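Two-component system sensor histidine kinase (Bacteroides thetaiotaomicron, PDB 3OTT) is a membrane sensor whose extracellular beta-propeller and beta-sandwich region, the piece modelled here, probably senses a saccharide and controls histidine kinase and transcription-factor activity inside the cell. Local coordinates at residues 194-199 / 205-210; 235-238 / 244-247; 511-516 / 532-537; 536-541 / 585-590. All blocks are in the same frame, centred on the assembly; numbering follows the deposited sequence.

Contact 1: residues 194-199 / 205-210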
loop_
_atom_site.group_PDB
_atom_site.type_symbol
_atom_site.label_atom_id
_atom_site.label_comp_id
_atom_site.label_asym_id
_atom_site.label_seq_id
_atom_site.Cartn_x
_atom_site.Cartn_y
_atom_site.Cartn_z
ATOM N N ASN B 194 9.784 -19.842 -25.855
ATOM C CA ASN B 194 10.328 -20.468 -24.654
ATOM C C ASN B 194 10.133 -19.639 -23.430
ATOM O O ASN B 194 10.190 -20.177 -22.295
ATOM C CB ASN B 194 11.853 -20.616 -24.709
ATOM C CG ASN B 194 12.349 -21.320 -25.919
ATOM O OD1 ASN B 194 11.882 -22.414 -26.263
ATOM N ND2 ASN B 194 13.337 -20.707 -26.584
ATOM N N SER B 195 9.982 -18.323 -23.592
ATOM C CA SER B 195 10.101 -17.481 -22.382
ATOM C C SER B 195 9.399 -16.135 -22.510
ATOM O O SER B 195 9.428 -15.538 -23.616
ATOM C CB SER B 195 11.592 -17.239 -22.078
ATOM O OG SER B 195 11.702 -16.580 -20.849
ATOM N N LEU B 196 8.798 -15.686 -21.393
ATOM C CA LEU B 196 7.971 -14.504 -21.335
ATOM C C LEU B 196 8.265 -13.744 -20.080
ATOM O O LEU B 196 8.453 -14.354 -19.039
ATOM C CB LEU B 196 6.463 -14.864 -21.344
ATOM C CG LEU B 196 5.877 -15.518 -22.600
ATOM C CD1 LEU B 196 4.344 -15.857 -22.424
ATOM C CD2 LEU B 196 6.118 -14.625 -23.785
ATOM N N LEU B 197 8.258 -12.427 -20.160
ATOM C CA LEU B 197 8.544 -11.614 -18.992
ATOM C C LEU B 197 7.879 -10.252 -19.109
ATOM O O LEU B 197 8.056 -9.504 -20.119
ATOM C CB LEU B 197 10.057 -11.424 -18.780
ATOM C CG LEU B 197 10.448 -10.575 -17.540
ATOM C CD1 LEU B 197 10.298 -11.304 -16.188
ATOM C CD2 LEU B 197 11.858 -10.003 -17.664
ATOM N N GLU B 198 7.140 -9.907 -18.073
ATOM C CA GLU B 198 6.526 -8.605 -18.021
ATOM C C GLU B 198 7.531 -7.600 -17.530
ATOM O O GLU B 198 8.281 -7.886 -16.628
ATOM C CB GLU B 198 5.351 -8.597 -17.084
ATOM C CG GLU B 198 4.667 -7.215 -17.036
ATOM C CD GLU B 198 3.596 -7.085 -15.954
ATOM O OE1 GLU B 198 3.688 -7.767 -14.868
ATOM O OE2 GLU B 198 2.678 -6.272 -16.194
ATOM N N ASP B 199 7.504 -6.394 -18.111
ATOM C CA ASP B 199 8.389 -5.288 -17.730
ATOM C C ASP B 199 7.515 -4.046 -17.559
ATOM O O ASP B 199 7.193 -3.400 -18.551
ATOM C CB ASP B 199 9.376 -5.034 -18.895
ATOM C CG ASP B 199 10.463 -4.011 -18.561
ATOM O OD1 ASP B 199 10.278 -3.219 -17.624
ATOM O OD2 ASP B 199 11.535 -4.024 -19.220
ATOM N N VAL B 205 5.803 -6.706 -22.827
ATOM C CA VAL B 205 6.099 -8.090 -22.530
ATOM C C VAL B 205 7.257 -8.485 -23.407
ATOM O O VAL B 205 7.144 -8.432 -24.601
ATOM C CB VAL B 205 4.918 -8.963 -22.870
ATOM C CG1 VAL B 205 5.233 -10.444 -22.590
ATOM C CG2 VAL B 205 3.715 -8.530 -22.050
ATOM N N TRP B 206 8.380 -8.887 -22.802
ATOM C CA TRP B 206 9.463 -9.559 -23.495
ATOM C C TRP B 206 9.184 -10.997 -23.838
ATOM O O TRP B 206 8.578 -11.700 -23.049
ATOM C CB TRP B 206 10.666 -9.531 -22.624
ATOM C CG TRP B 206 11.181 -8.187 -22.311
ATOM C CD1 TRP B 206 10.940 -7.434 -21.192
ATOM C CD2 TRP B 206 12.121 -7.467 -23.099
ATOM N NE1 TRP B 206 11.658 -6.258 -21.256
ATOM C CE2 TRP B 206 12.415 -6.270 -22.409
ATOM C CE3 TRP B 206 12.769 -7.737 -24.327
ATOM C CZ2 TRP B 206 13.322 -5.337 -22.895
ATOM C CZ3 TRP B 206 13.698 -6.777 -24.830
ATOM C CH2 TRP B 206 13.952 -5.603 -24.105
ATOM N N ILE B 207 9.592 -11.406 -25.035
ATOM C CA ILE B 207 9.272 -12.703 -25.650
ATOM C C ILE B 207 10.538 -13.334 -26.237
ATOM O O ILE B 207 11.149 -12.808 -27.144
ATOM C CB ILE B 207 8.242 -12.532 -26.796
ATOM C CG1 ILE B 207 7.011 -11.739 -26.284
ATOM C CG2 ILE B 207 7.773 -13.910 -27.272
ATOM C CD1 ILE B 207 6.321 -10.950 -27.358
ATOM N N GLY B 208 10.997 -14.415 -25.643
ATOM C CA GLY B 208 12.198 -15.093 -26.131
ATOM C C GLY B 208 11.829 -16.349 -26.897
ATOM O O GLY B 208 11.031 -17.174 -26.454
ATOM N N THR B 209 12.428 -16.475 -28.060
ATOM C CA THR B 209 12.174 -17.514 -29.006
ATOM C C THR B 209 13.519 -18.070 -29.492
ATOM O O THR B 209 14.595 -17.608 -29.097
ATOM C CB THR B 209 11.404 -16.955 -30.255
ATOM O OG1 THR B 209 12.249 -16.049 -30.984
ATOM C CG2 THR B 209 10.095 -16.226 -29.891
ATOM N N GLU B 210 13.465 -19.063 -30.356
ATOM C CA GLU B 210 14.608 -19.415 -31.135
ATOM C C GLU B 210 14.828 -18.318 -32.144
ATOM O O GLU B 210 14.018 -18.120 -33.051
ATOM C CB GLU B 210 14.380 -20.745 -31.874
ATOM C CG GLU B 210 15.552 -21.135 -32.813
ATOM C CD GLU B 210 15.749 -22.685 -33.027
ATOM O OE1 GLU B 210 15.138 -23.510 -32.271
ATOM O OE2 GLU B 210 16.555 -23.070 -33.949
#
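Trp206 and Asp199 lie side by side and point the same way, the carboxylate turned only 24° from the plane of the indole. The bond from Trp206 NE1 to Asp199 OD2 is 3.0 Å long and almost dead straight, with the acceptor in the ring plane; OD2 offers it the anti lone pair, the one away from OD1. Asp199 reaches the ring edge because its CG swings anti to the backbone N (chi1 -173°). Both residues belong to an antiparallel hairpin of a propeller blade, strands 193-199 and 204-209. Leu197 and Trp206 form a hydrogen-bonded pair, with Trp206 N to Leu197 O at 2.8 Å, and their side chains share a face of the sheet, where Leu197 CB meets Trp206 CB at 4.3 Å. On the other face Leu196 and Ile207 run alongside each other, Leu196 CD2 resting 3.9 Å from Ile207 CG1, and Val205 lies farther along. Toward the Asn194 end the pairing slips into a classic beta bulge: Gly208 O takes Ser195 N at 3.3 Å and, weakly, Asn194 N, while Gly208 N returns a bond to Ser195 O. The side-chain amide of Asn194 gives its ND2 to Ile234 O, in the next blade. Arg202, in the hairpin loop, makes a salt bridge to the same Asp199 OD2, and Tyr256 meets the indole ring edge-to-face. With OD2 shared by an indole N-H and a guanidinium, the carboxylate is probably stabilised as the anion, and its straight bond to NE1 helps set how the buried indole is turned.

Contact 2: residues 235-238 / 244-247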
loop_
_atom_site.group_PDB
_atom_site.type_symbol
_atom_site.label_atom_id
_atom_site.label_comp_id
_atom_site.label_asym_id
_atom_site.label_seq_id
_atom_site.Cartn_x
_atom_site.Cartn_y
_atom_site.Cartn_z
ATOM N N LYS B 235 16.231 -18.775 -23.638
ATOM C CA LYS B 235 15.615 -19.768 -22.731
ATOM C C LYS B 235 15.011 -19.163 -21.470
ATOM O O LYS B 235 14.140 -19.759 -20.835
ATOM C CB LYS B 235 16.662 -20.798 -22.307
ATOM C CG LYS B 235 17.431 -21.363 -23.462
ATOM C CD LYS B 235 18.083 -22.706 -23.133
ATOM C CE LYS B 235 18.296 -23.578 -24.402
ATOM N NZ LYS B 235 17.090 -23.671 -25.360
ATOM N N SER B 236 15.495 -18.005 -21.055
ATOM C CA SER B 236 15.027 -17.455 -19.784
ATOM C C SER B 236 15.218 -15.958 -19.751
ATOM O O SER B 236 16.086 -15.439 -20.420
ATOM C CB SER B 236 15.831 -18.092 -18.631
ATOM O OG SER B 236 17.238 -18.056 -18.957
ATOM N N LEU B 237 14.443 -15.265 -18.932
ATOM C CA LEU B 237 14.436 -13.782 -18.952
ATOM C C LEU B 237 14.186 -13.380 -17.521
ATOM O O LEU B 237 13.398 -14.038 -16.855
ATOM C CB LEU B 237 13.309 -13.224 -19.834
ATOM C CG LEU B 237 13.271 -13.570 -21.344
ATOM C CD1 LEU B 237 11.912 -13.310 -22.075
ATOM C CD2 LEU B 237 14.410 -12.801 -22.123
ATOM N N ALA B 238 14.854 -12.310 -17.080
ATOM C CA ALA B 238 14.610 -11.608 -15.815
ATOM C C ALA B 238 15.080 -10.158 -15.983
ATOM O O ALA B 238 15.894 -9.844 -16.885
ATOM C CB ALA B 238 15.450 -12.263 -14.643
ATOM N N ASP B 244 17.705 -3.481 -15.971
ATOM C CA ASP B 244 18.177 -4.124 -17.167
ATOM C C ASP B 244 17.586 -5.492 -17.396
ATOM O O ASP B 244 17.362 -6.262 -16.447
ATOM C CB ASP B 244 19.671 -4.204 -17.138
ATOM C CG ASP B 244 20.294 -2.824 -17.248
ATOM O OD1 ASP B 244 19.612 -1.872 -17.733
ATOM O OD2 ASP B 244 21.474 -2.699 -16.885
ATOM N N LEU B 245 17.391 -5.794 -18.683
ATOM C CA LEU B 245 16.852 -7.046 -19.079
ATOM C C LEU B 245 17.957 -8.055 -19.270
ATOM O O LEU B 245 18.927 -7.800 -19.976
ATOM C CB LEU B 245 16.069 -6.816 -20.345
ATOM C CG LEU B 245 15.213 -7.862 -21.012
ATOM C CD1 LEU B 245 16.082 -8.670 -21.915
ATOM C CD2 LEU B 245 14.294 -8.681 -20.075
ATOM N N LEU B 246 17.810 -9.215 -18.644
ATOM C CA LEU B 246 18.830 -10.271 -18.739
ATOM C C LEU B 246 18.249 -11.383 -19.500
ATOM O O LEU B 246 17.133 -11.815 -19.210
ATOM C CB LEU B 246 19.227 -10.792 -17.376
ATOM C CG LEU B 246 20.225 -10.076 -16.457
ATOM C CD1 LEU B 246 20.322 -8.585 -16.524
ATOM C CD2 LEU B 246 20.020 -10.548 -14.975
ATOM N N ALA B 247 18.986 -11.863 -20.483
ATOM C CA ALA B 247 18.471 -12.911 -21.354
ATOM C C ALA B 247 19.390 -14.116 -21.278
ATOM O O ALA B 247 20.593 -13.986 -21.539
ATOM C CB ALA B 247 18.349 -12.398 -22.811
#
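Strands 232-239 and 245-249 are the first two of a four-stranded antiparallel propeller blade, and residues 235-238 and 244-247 pair in the hairpin they form. Ala238 and Leu246 make the hydrogen-bonded pair. Leu246 N reaches Ala238 O at 2.7 Å, and Ala238 N answers to Leu246 O at 3.2 Å. The next pair, Leu237 with Ala247, is non-hydrogen-bonded; here Leu237 CA comes within 3.3 Å of Leu246 O in a CA-H...O contact. Beyond it Lys235 and Ser236 both face Gly248 in a classic beta bulge. On the face that carries Leu237 and Ala247, one methyl does the touching: Leu237 CD2 sits 4.0 Å from Ala247 CB and, more loosely, 4.5 Å from Leu245 CD1. Leu237 has CG beside its own backbone N (chi1 -61°), which brings CD2 in over the partner strand. That face packs on Leu197 and Trp206 of the preceding blade, while Ala238 and Leu246 look the other way and meet Ile284 of the strand 281-286. Ser236 OG is bonded to Ile281 O, across that same blade boundary. Across the segments the two N-H...O bonds of the Ala238-Leu246 pair are the hydrogen bonds, and they set the register; the side chains that meet the neighbouring blades are mostly aliphatic, so the hairpin adheres to them largely by hydrophobic contact, with the serine hydroxyl as a polar tie.

Contact 3: residues 511-516 / 532-537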
loop_
_atom_site.group_PDB
_atom_site.type_symbol
_atom_site.label_atom_id
_atom_site.label_comp_id
_atom_site.label_asym_id
_atom_site.label_seq_id
_atom_site.Cartn_x
_atom_site.Cartn_y
_atom_site.Cartn_z
ATOM N N ASP B 511 31.071 40.335 6.084
ATOM C CA ASP B 511 32.002 40.768 5.063
ATOM C C ASP B 511 32.152 39.706 3.951
ATOM O O ASP B 511 32.221 40.038 2.780
ATOM C CB ASP B 511 33.344 41.204 5.698
ATOM C CG ASP B 511 34.061 40.068 6.466
ATOM O OD1 ASP B 511 33.434 39.008 6.800
ATOM O OD2 ASP B 511 35.276 40.250 6.748
ATOM N N GLU B 512 32.121 38.431 4.328
ATOM C CA GLU B 512 32.234 37.331 3.398
ATOM C C GLU B 512 30.894 36.632 3.140
ATOM O O GLU B 512 30.563 36.311 1.991
ATOM C CB GLU B 512 33.264 36.329 3.958
ATOM C CG GLU B 512 33.671 35.254 2.968
ATOM C CD GLU B 512 34.954 34.478 3.360
ATOM O OE1 GLU B 512 35.695 34.899 4.296
ATOM O OE2 GLU B 512 35.205 33.438 2.694
ATOM N N LEU B 513 30.107 36.376 4.194
ATOM C CA LEU B 513 28.873 35.639 4.013
ATOM C C LEU B 513 27.734 36.502 3.455
ATOM O O LEU B 513 26.831 36.881 4.175
ATOM C CB LEU B 513 28.480 35.009 5.316
ATOM C CG LEU B 513 29.342 33.878 5.884
ATOM C CD1 LEU B 513 28.776 33.602 7.295
ATOM C CD2 LEU B 513 29.255 32.648 5.048
ATOM N N THR B 514 27.772 36.812 2.169
ATOM C CA THR B 514 26.957 37.888 1.620
ATOM C C THR B 514 26.825 37.656 0.101
ATOM O O THR B 514 27.706 37.025 -0.494
ATOM C CB THR B 514 27.620 39.259 1.918
ATOM O OG1 THR B 514 26.769 40.331 1.534
ATOM C CG2 THR B 514 28.873 39.420 1.171
ATOM N N GLY B 515 25.732 38.152 -0.498
ATOM C CA GLY B 515 25.436 37.949 -1.929
ATOM C C GLY B 515 25.357 36.466 -2.232
ATOM O O GLY B 515 24.560 35.736 -1.627
ATOM N N GLU B 516 26.217 36.001 -3.115
ATOM C CA GLU B 516 26.182 34.598 -3.499
ATOM C C GLU B 516 26.615 33.681 -2.323
ATOM O O GLU B 516 26.319 32.492 -2.306
ATOM C CB GLU B 516 26.993 34.319 -4.806
ATOM C CG GLU B 516 28.501 34.545 -4.708
ATOM C CD GLU B 516 29.253 34.200 -6.006
ATOM O OE1 GLU B 516 29.795 35.138 -6.636
ATOM O OE2 GLU B 516 29.306 32.999 -6.405
ATOM N N VAL B 532 29.131 26.837 8.922
ATOM C CA VAL B 532 28.132 27.561 8.141
ATOM C C VAL B 532 28.118 27.079 6.671
ATOM O O VAL B 532 29.155 26.958 6.005
ATOM C CB VAL B 532 28.351 29.110 8.189
ATOM C CG1 VAL B 532 27.128 29.889 7.517
ATOM C CG2 VAL B 532 28.518 29.622 9.637
ATOM N N GLY B 533 26.933 26.799 6.158
ATOM C CA GLY B 533 26.813 26.300 4.807
ATOM C C GLY B 533 26.313 27.441 3.968
ATOM O O GLY B 533 25.457 28.236 4.412
ATOM N N PHE B 534 26.889 27.552 2.781
ATOM C CA PHE B 534 26.409 28.442 1.760
ATOM C C PHE B 534 26.529 27.742 0.396
ATOM O O PHE B 534 27.049 26.598 0.281
ATOM C CB PHE B 534 27.190 29.778 1.774
ATOM C CG PHE B 534 28.699 29.628 1.750
ATOM C CD1 PHE B 534 29.387 29.517 0.545
ATOM C CD2 PHE B 534 29.437 29.655 2.935
ATOM C CE1 PHE B 534 30.788 29.402 0.505
ATOM C CE2 PHE B 534 30.854 29.561 2.918
ATOM C CZ PHE B 534 31.515 29.411 1.710
ATOM N N HIS B 535 26.072 28.437 -0.634
ATOM C CA HIS B 535 26.131 27.925 -1.994
ATOM C C HIS B 535 27.537 27.582 -2.414
ATOM O O HIS B 535 28.326 28.471 -2.673
ATOM C CB HIS B 535 25.441 28.888 -3.002
ATOM C CG HIS B 535 23.957 28.716 -3.042
ATOM N ND1 HIS B 535 23.147 28.988 -1.950
ATOM C CD2 HIS B 535 23.136 28.241 -4.009
ATOM C CE1 HIS B 535 21.891 28.711 -2.254
ATOM N NE2 HIS B 535 21.855 28.272 -3.504
ATOM N N GLY B 536 27.808 26.274 -2.508
ATOM C CA GLY B 536 29.063 25.752 -3.009
ATOM C C GLY B 536 30.276 25.925 -2.117
ATOM O O GLY B 536 31.399 26.112 -2.616
ATOM N N GLY B 537 30.059 25.869 -0.810
ATOM C CA GLY B 537 31.138 25.899 0.159
ATOM C C GLY B 537 30.653 25.950 1.610
ATOM O O GLY B 537 29.421 26.054 1.903
HETATM O O HOH W 1 24.877 31.113 -0.599
#
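A single water joins the two segments: it donates a hydrogen bond to Glu516 O at 2.6 Å, accepts one from His535 N at 2.9 Å, and is also hydrogen-bonded to His535 ND1 at 3.1 Å. It bridges the loop 511-516, which connects strand 504-508, the last of one beta-propeller blade, to strand 519-524, the first of the next, to the turn between that next blade's second and third strands, 530-534 and 537-542. No direct hydrogen bond crosses between the segments, so the water carries the polar part of the contact. The apolar part belongs to Leu513, the centre of an inverse gamma turn. Its two methyls divide the work: Leu513 CD1 meets Val532 CG1 at 4.1 Å, and Leu513 CD2 approaches Phe534 CD2 at 3.7 Å, the leucine crossing the phenylalanine at about a right angle and reaching its ring obliquely. Met539 and Pro519 pack on the leucine as well. Phe534 has its CG between the backbone N and the carbonyl carbon (chi1 51°), a rotamer that folds the ring back over its own turn. That turn is a type II beta turn from Phe534 to Gly537, tied by bonds in both directions, Phe534 N to Gly537 O and Gly537 N to Phe534 O. Gly536 takes the positive phi of the turn's third position. One face of the Phe534 ring lies against the turn itself, with Gly537 O 3.5 Å above the ring plane and over its centre.

Contact 4: residues 536-541 / 585-590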
loop_
_atom_site.group_PDB
_atom_site.type_symbol
_atom_site.label_atom_id
_atom_site.label_comp_id
_atom_site.label_asym_id
_atom_site.label_seq_id
_atom_site.Cartn_x
_atom_site.Cartn_y
_atom_site.Cartn_z
ATOM N N GLY B 536 27.808 26.274 -2.508
ATOM C CA GLY B 536 29.063 25.752 -3.009
ATOM C C GLY B 536 30.276 25.925 -2.117
ATOM O O GLY B 536 31.399 26.112 -2.616
ATOM N N GLY B 537 30.059 25.869 -0.810
ATOM C CA GLY B 537 31.138 25.899 0.159
ATOM C C GLY B 537 30.653 25.950 1.610
ATOM O O GLY B 537 29.421 26.054 1.903
ATOM N N VAL B 538 31.613 25.799 2.522
ATOM C CA VAL B 538 31.310 25.926 3.944
ATOM C C VAL B 538 32.370 26.795 4.605
ATOM O O VAL B 538 33.437 26.981 4.073
ATOM C CB VAL B 538 31.272 24.532 4.706
ATOM C CG1 VAL B 538 30.375 23.546 4.016
ATOM C CG2 VAL B 538 32.670 23.960 4.834
ATOM N N MET B 539 32.058 27.276 5.794
ATOM C CA MET B 539 32.942 28.117 6.553
ATOM C C MET B 539 32.989 27.542 7.976
ATOM O O MET B 539 31.905 27.279 8.593
ATOM C CB MET B 539 32.376 29.544 6.627
ATOM C CG MET B 539 33.090 30.464 7.631
ATOM S SD MET B 539 32.861 32.271 7.298
ATOM C CE MET B 539 31.868 32.567 8.634
ATOM N N ARG B 540 34.211 27.384 8.490
ATOM C CA ARG B 540 34.414 26.928 9.856
ATOM C C ARG B 540 34.781 28.114 10.731
ATOM O O ARG B 540 35.702 28.818 10.438
ATOM C CB ARG B 540 35.518 25.875 9.908
ATOM C CG ARG B 540 35.685 25.275 11.289
ATOM C CD ARG B 540 36.823 24.241 11.371
ATOM N NE ARG B 540 38.079 24.936 11.118
ATOM C CZ ARG B 540 39.240 24.360 10.808
ATOM N NH1 ARG B 540 39.376 23.046 10.682
ATOM N NH2 ARG B 540 40.269 25.120 10.599
ATOM N N ILE B 541 34.064 28.304 11.821
ATOM C CA ILE B 541 34.229 29.429 12.700
ATOM C C ILE B 541 34.642 28.965 14.091
ATOM O O ILE B 541 34.021 28.067 14.644
ATOM C CB ILE B 541 32.905 30.171 12.831
ATOM C CG1 ILE B 541 32.554 30.842 11.501
ATOM C CG2 ILE B 541 32.944 31.254 13.932
ATOM C CD1 ILE B 541 31.072 31.263 11.413
ATOM N N LYS B 585 39.329 18.824 10.574
ATOM C CA LYS B 585 40.576 19.533 10.917
ATOM C C LYS B 585 41.257 20.130 9.678
ATOM O O LYS B 585 41.595 21.322 9.695
ATOM C CB LYS B 585 41.536 18.684 11.798
ATOM C CG LYS B 585 40.997 18.424 13.255
ATOM C CD LYS B 585 42.099 17.787 14.210
ATOM C CE LYS B 585 42.299 16.225 14.101
ATOM N NZ LYS B 585 43.678 15.680 14.595
ATOM N N THR B 586 41.382 19.356 8.591
ATOM C CA THR B 586 42.056 19.873 7.385
ATOM C C THR B 586 41.130 20.649 6.459
ATOM O O THR B 586 41.583 21.483 5.683
ATOM C CB THR B 586 42.679 18.766 6.537
ATOM O OG1 THR B 586 41.619 17.967 5.989
ATOM C CG2 THR B 586 43.670 17.915 7.367
ATOM N N MET B 587 39.847 20.322 6.509
ATOM C CA MET B 587 38.827 20.918 5.618
ATOM C C MET B 587 38.884 20.459 4.149
ATOM O O MET B 587 38.201 21.065 3.310
ATOM C CB MET B 587 38.756 22.452 5.719
ATOM C CG MET B 587 38.231 22.921 7.058
ATOM S SD MET B 587 38.075 24.711 7.180
ATOM C CE MET B 587 36.493 25.048 6.326
ATOM N N ASP B 588 39.697 19.427 3.875
ATOM C CA ASP B 588 39.638 18.619 2.660
ATOM C C ASP B 588 38.196 18.104 2.406
ATOM O O ASP B 588 37.641 17.364 3.225
ATOM C CB ASP B 588 40.594 17.371 2.724
ATOM C CG ASP B 588 42.091 17.730 2.695
ATOM O OD1 ASP B 588 42.473 18.891 2.356
ATOM O OD2 ASP B 588 42.915 16.817 3.002
ATOM N N ALA B 589 37.629 18.475 1.264
ATOM C CA ALA B 589 36.295 18.035 0.850
ATOM C C ALA B 589 36.383 16.905 -0.153
ATOM O O ALA B 589 37.132 17.012 -1.100
ATOM C CB ALA B 589 35.545 19.186 0.235
ATOM N N ARG B 590 35.626 15.834 0.032
ATOM C CA ARG B 590 35.649 14.755 -0.962
ATOM C C ARG B 590 34.262 14.374 -1.428
ATOM O O ARG B 590 33.414 14.078 -0.605
ATOM C CB ARG B 590 36.332 13.522 -0.382
ATOM C CG ARG B 590 37.821 13.576 -0.458
ATOM C CD ARG B 590 38.384 12.211 -0.070
ATOM N NE ARG B 590 39.728 12.041 -0.615
ATOM C CZ ARG B 590 40.354 10.877 -0.742
ATOM N NH1 ARG B 590 39.769 9.744 -0.355
ATOM N NH2 ARG B 590 41.579 10.850 -1.266
#
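Arg540 leaves the strand with CG anti to its backbone N (chi1 -175°) and bends at chi3 (65°), while Met587, also bent at chi3, crosses it obliquely; the two bends put the thioether over the guanidinium. Met587 SD sits 3.8 Å above the Arg540 guanidinium plane, over its centre, and Met587 CG approaches NH1 on that face. Met587 CE goes on to the aliphatic root of the arginine, Arg540 CB, at 3.8 Å, and to Val538 CG2 at 4.2 Å. Strand 537-542 is the third of its propeller blade, whereas residues 585-588 turn into 589-591, the outermost strand of the next, so the methionine bridges neighbouring blades. At the guanidinium edge Arg540 NH1 bonds Lys585 O at 3.0 Å with the acceptor in the guanidinium plane, although the nitrogen stands 44° out of the plane of the carbonyl. The same NH1 is also bonded to Arg584 O, so two successive carbonyls hold the arginine's end. Directly after these carbonyls, Thr586 OG1 accepts from Asp588 N in an ST turn. Gln549 and Ile551 of strand 547-552 also touch the Met587 side chain.

Overall arrangement
Contacts 1 and 2 are the buried hairpins of two successive propeller blades, their centres 8 Å apart, and they touch: Trp206 packs on Leu245, and Ser195 and Leu197 lie against strand 235-238. Contacts 3 and 4 belong together, far from that pair, sharing Gly536 and Gly537 and meeting on adjacent strands, where Val532 N probably bonds Met539 O. Contact 3 is mostly buried too, with Glu516 exposed at its edge; contact 4 is partly buried. The first pair is held by backbone bonds within a sheet, plus a buried indole-carboxylate bond in contact 1. Where the two segments are not paired strands, the chemistry changes: water and a leucine in contact 3, an arginine and a methionine linking blades in contact 4.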